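Local coordinates for 3-hexulose-6-phosphate synthase (Mycobacterium gastri, PDB 3AJX), which is an enzyme of the HUMPS family that folds as a TIM barrel, assembles as two chains and carries a bound magnesium ion, at residues G94-K97 / A98-H102; K116-R119 / A120-R124. The protein carries 1 engineered substitution. All coordinates share one frame; numbering follows the deposited sequence.

Contact 1. Residues G94-K97 / A98-H102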
loop_
_atom_site.group_PDB
_atom_site.type_symbol
_atom_site.label_atom_id
_atom_site.label_comp_id
_atom_site.label_asym_id
_atom_site.label_seq_id
_atom_site.Cartn_x
_atom_site.Cartn_y
_atom_site.Cartn_z
ATOM N N GLY A 94 -2.453 0.156 15.838
ATOM C CA GLY A 94 -3.765 0.685 15.517
ATOM C C GLY A 94 -4.615 -0.338 14.789
ATOM O O GLY A 94 -5.808 -0.471 15.059
ATOM N N ALA A 95 -4.004 -1.054 13.852
ATOM C CA ALA A 95 -4.720 -2.078 13.106
ATOM C C ALA A 95 -5.148 -3.188 14.067
ATOM O O ALA A 95 -6.265 -3.700 13.984
ATOM C CB ALA A 95 -3.830 -2.648 12.010
ATOM N N VAL A 96 -4.253 -3.560 14.978
ATOM C CA VAL A 96 -4.558 -4.603 15.949
ATOM C C VAL A 96 -5.725 -4.176 16.844
ATOM O O VAL A 96 -6.576 -4.994 17.197
ATOM C CB VAL A 96 -3.316 -4.936 16.814
ATOM C CG1 VAL A 96 -3.716 -5.779 18.023
ATOM C CG2 VAL A 96 -2.293 -5.698 15.969
ATOM N N LYS A 97 -5.776 -2.894 17.189
ATOM C CA LYS A 97 -6.852 -2.387 18.036
ATOM C C LYS A 97 -8.185 -2.553 17.304
ATOM O O LYS A 97 -9.191 -2.952 17.900
ATOM C CB LYS A 97 -6.596 -0.916 18.374
ATOM C CG LYS A 97 -7.448 -0.373 19.505
ATOM C CD LYS A 97 -6.968 1.014 19.899
ATOM C CE LYS A 97 -7.669 1.509 21.148
ATOM N NZ LYS A 97 -7.217 2.880 21.529
ATOM N N ALA A 98 -8.191 -2.266 16.007
ATOM C CA ALA A 98 -9.414 -2.414 15.224
ATOM C C ALA A 98 -9.776 -3.895 15.123
ATOM O O ALA A 98 -10.948 -4.260 15.187
ATOM C CB ALA A 98 -9.231 -1.824 13.837
ATOM N N ALA A 99 -8.768 -4.751 14.967
ATOM C CA ALA A 99 -9.026 -6.183 14.872
ATOM C C ALA A 99 -9.667 -6.692 16.166
ATOM O O ALA A 99 -10.614 -7.477 16.130
ATOM C CB ALA A 99 -7.724 -6.935 14.586
ATOM N N GLN A 100 -9.155 -6.238 17.305
ATOM C CA GLN A 100 -9.699 -6.655 18.594
ATOM C C GLN A 100 -11.145 -6.207 18.738
ATOM O O GLN A 100 -11.991 -6.956 19.226
ATOM C CB GLN A 100 -8.863 -6.071 19.735
ATOM C CG GLN A 100 -7.541 -6.778 19.950
ATOM C CD GLN A 100 -7.723 -8.180 20.499
ATOM O OE1 GLN A 100 -8.171 -8.362 21.633
ATOM N NE2 GLN A 100 -7.386 -9.179 19.691
ATOM N N ALA A 101 -11.426 -4.987 18.296
ATOM C CA ALA A 101 -12.770 -4.429 18.379
ATOM C C ALA A 101 -13.797 -5.220 17.565
ATOM O O ALA A 101 -14.976 -5.254 17.919
ATOM C CB ALA A 101 -12.753 -2.973 17.917
ATOM N N HIS A 102 -13.352 -5.856 16.484
ATOM C CA HIS A 102 -14.244 -6.626 15.622
ATOM C C HIS A 102 -14.081 -8.134 15.769
ATOM O O HIS A 102 -14.709 -8.896 15.038
ATOM C CB HIS A 102 -14.005 -6.259 14.155
ATOM C CG HIS A 102 -14.340 -4.842 13.824
ATOM N ND1 HIS A 102 -15.634 -4.367 13.816
ATOM C CD2 HIS A 102 -13.552 -3.785 13.512
ATOM C CE1 HIS A 102 -15.630 -3.081 13.516
ATOM N NE2 HIS A 102 -14.376 -2.702 13.326
#
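Gln100 sets CB and CG against the carbonyl oxygen of Val96, one turn earlier in the same helix. Its CB faces two backbone oxygens on one side, Val96 O and Lys97 O, each 3.6 Å away. With chi1 at -76°, CG lies beside the backbone N of Gln100, and this carries it to 3.4 Å from Val96 O. The same CG meets the Val96 side chain loosely, 4.4 Å from CG1. The chain then bends at chi2 (-69°), and CD, OE1 and NE2 turn away from residues 94-97, so the amide at the tip takes no part in the contact. The main chain also joins the two turns: Gln100 N donates to Val96 O at 2.9 Å, and this bond is flanked by those from Ala98 N to Gly94 O, Ala99 N to Ala95 O and Ala101 N to Lys97 O. The methyl groups add close contacts with the same carbonyls. Ala98 CB rests 3.5 Å from Ala95 O, and Ala101 CB is 3.6 Å from Lys97 O. Lys97 behaves differently: its CB comes within 3.2 Å of Ala98 N simply as a chain neighbour, and beyond CG the side chain runs out extended, touching Glu67 of helix 66-75. Buried Ala95 and Ala98 pack on Ala70 and buried Ala99 on Phe74, both of helix 66-75, with Ala95 and Ala99 also on Val106 of strand 105-109. At the far end His102 NE2 is hydrogen-bonded to Asp71 OD1. Ala95, Ala98 and Ala99 turned inward, with Lys97 and Gln100 exposed, make this an amphipathic alpha-helix, the outer-layer helix of the beta-alpha-beta unit that links strands 80-84 and 105-109 of the TIM barrel.

Contact 2. Residues K116-R119 / A120-R124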
loop_
_atom_site.group_PDB
_atom_site.type_symbol
_atom_site.label_atom_id
_atom_site.label_comp_id
_atom_site.label_asym_id
_atom_site.label_seq_id
_atom_site.Cartn_x
_atom_site.Cartn_y
_atom_site.Cartn_z
ATOM N N LYS A 116 13.383 -10.587 8.487
ATOM C CA LYS A 116 12.047 -11.145 8.687
ATOM C C LYS A 116 11.777 -11.831 10.029
ATOM O O LYS A 116 10.751 -11.572 10.657
ATOM C CB LYS A 116 11.701 -12.097 7.536
ATOM C CG LYS A 116 11.558 -11.386 6.186
ATOM C CD LYS A 116 11.011 -12.315 5.109
ATOM C CE LYS A 116 10.729 -11.565 3.813
ATOM N NZ LYS A 116 11.954 -10.933 3.242
ATOM N N ALA A 117 12.676 -12.702 10.476
ATOM C CA ALA A 117 12.460 -13.389 11.745
ATOM C C ALA A 117 12.428 -12.406 12.913
ATOM O O ALA A 117 11.572 -12.505 13.791
ATOM C CB ALA A 117 13.543 -14.445 11.971
ATOM N N THR A 118 13.361 -11.458 12.926
ATOM C CA THR A 118 13.403 -10.467 13.992
ATOM C C THR A 118 12.153 -9.598 13.990
ATOM O O THR A 118 11.511 -9.415 15.024
ATOM C CB THR A 118 14.651 -9.567 13.862
ATOM O OG1 THR A 118 15.809 -10.334 14.207
ATOM C CG2 THR A 118 14.562 -8.355 14.792
ATOM N N ARG A 119 11.793 -9.071 12.825
ATOM C CA ARG A 119 10.619 -8.217 12.748
ATOM C C ARG A 119 9.367 -9.001 13.117
ATOM O O ARG A 119 8.463 -8.458 13.742
ATOM C CB ARG A 119 10.487 -7.611 11.348
ATOM C CG ARG A 119 9.381 -6.571 11.230
ATOM C CD ARG A 119 9.476 -5.512 12.327
ATOM N NE ARG A 119 8.513 -4.431 12.118
ATOM C CZ ARG A 119 8.114 -3.584 13.064
ATOM N NH1 ARG A 119 8.587 -3.684 14.299
ATOM N NH2 ARG A 119 7.238 -2.631 12.772
ATOM N N ALA A 120 9.329 -10.281 12.755
ATOM C CA ALA A 120 8.177 -11.124 13.072
ATOM C C ALA A 120 7.916 -11.143 14.576
ATOM O O ALA A 120 6.775 -10.989 15.023
ATOM C CB ALA A 120 8.413 -12.548 12.569
ATOM N N GLN A 121 8.974 -11.343 15.355
ATOM C CA GLN A 121 8.855 -11.382 16.805
ATOM C C GLN A 121 8.375 -10.050 17.349
ATOM O O GLN A 121 7.552 -10.002 18.263
ATOM C CB GLN A 121 10.202 -11.752 17.434
ATOM C CG GLN A 121 10.448 -13.245 17.458
ATOM C CD GLN A 121 9.549 -13.959 18.455
ATOM O OE1 GLN A 121 9.237 -15.138 18.294
ATOM N NE2 GLN A 121 9.145 -13.247 19.505
ATOM N N GLU A 122 8.887 -8.966 16.782
ATOM C CA GLU A 122 8.492 -7.637 17.223
ATOM C C GLU A 122 7.012 -7.356 16.978
ATOM O O GLU A 122 6.320 -6.849 17.862
ATOM C CB GLU A 122 9.350 -6.581 16.525
ATOM C CG GLU A 122 10.789 -6.568 17.024
ATOM C CD GLU A 122 11.701 -5.705 16.187
ATOM O OE1 GLU A 122 11.209 -5.004 15.281
ATOM O OE2 GLU A 122 12.924 -5.720 16.445
ATOM N N VAL A 123 6.519 -7.689 15.789
ATOM C CA VAL A 123 5.114 -7.421 15.481
ATOM C C VAL A 123 4.170 -8.409 16.153
ATOM O O VAL A 123 3.000 -8.100 16.380
ATOM C CB VAL A 123 4.854 -7.396 13.954
ATOM C CG1 VAL A 123 5.798 -6.403 13.294
ATOM C CG2 VAL A 123 5.010 -8.786 13.364
ATOM N N ARG A 124 4.674 -9.595 16.478
ATOM C CA ARG A 124 3.849 -10.582 17.165
ATOM C C ARG A 124 3.514 -9.992 18.528
ATOM O O ARG A 124 2.394 -10.130 19.024
ATOM C CB ARG A 124 4.618 -11.895 17.350
ATOM C CG ARG A 124 4.000 -12.848 18.376
ATOM C CD ARG A 124 2.618 -13.324 17.962
ATOM N NE ARG A 124 2.011 -14.194 18.972
ATOM C CZ ARG A 124 1.518 -13.774 20.137
ATOM N NH1 ARG A 124 1.550 -12.487 20.456
ATOM N NH2 ARG A 124 0.985 -14.645 20.984
#
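Ala120 N donates to Lys116 O at 2.8 Å, the shortest polar bond between the two turns, and Ala120 CB lies 3.2 Å from the same oxygen. One turn on, Val123 N donates to Arg119 O at 2.9 Å. The Arg119 side chain bends at chi2 (51°), which swings it across the side chains of Glu122 and Val123 at about a right angle. Its NH1 forms a salt bridge with Glu122 OE1 (3.1 Å), three residues later. The bond uses the anti lone pair of OE1, and the guanidinium and carboxylate planes stand 77° apart. Val123 covers one face of the guanidinium with CG1, which is 3.6 Å from Arg119 NE and displaced toward the rim. The other carboxylate oxygen, Glu122 OE2, lies 3.5 Å from Thr118 CG2, the two side chains running side by side. Arg119 NE is hydrogen-bonded to Gly85 O and NH2 forms a salt bridge with Asp89 OD1; with Glu122 these three acceptors should hold the group's rotation. Buried Ala120 packs on Val131 and Met133 of strand 130-134, and Val123 also reaches Val131. The arrangement is an i to i+3 salt bridge on a barrel helix, here that of the beta-alpha-beta unit between strands 105-109 and 130-134 of the TIM barrel.

How the contacts relate
Contacts 1 and 2 belong to consecutive helices of the barrel's outer layer, 89-102 and 116-125, with strand 105-109 between them. Their centres are 19 Å apart and their nearest atoms about 6 Å, without touching. Each has a buried inner side and an exposed outer one: contact 1 buries alanines against helix 66-75 and strand 105-109, contact 2 buries Ala120 and Val123 against strand 130-134. Both depend on regular helical backbone bonds, but contact 1 has mostly methyl groups against carbonyls, without a polar side-chain bond across it, whereas contact 2 adds a salt bridge and a covered guanidinium. Arg119 and Val123 also reach helix 89-102, both packing on Ile92, before contact 1 in the chain.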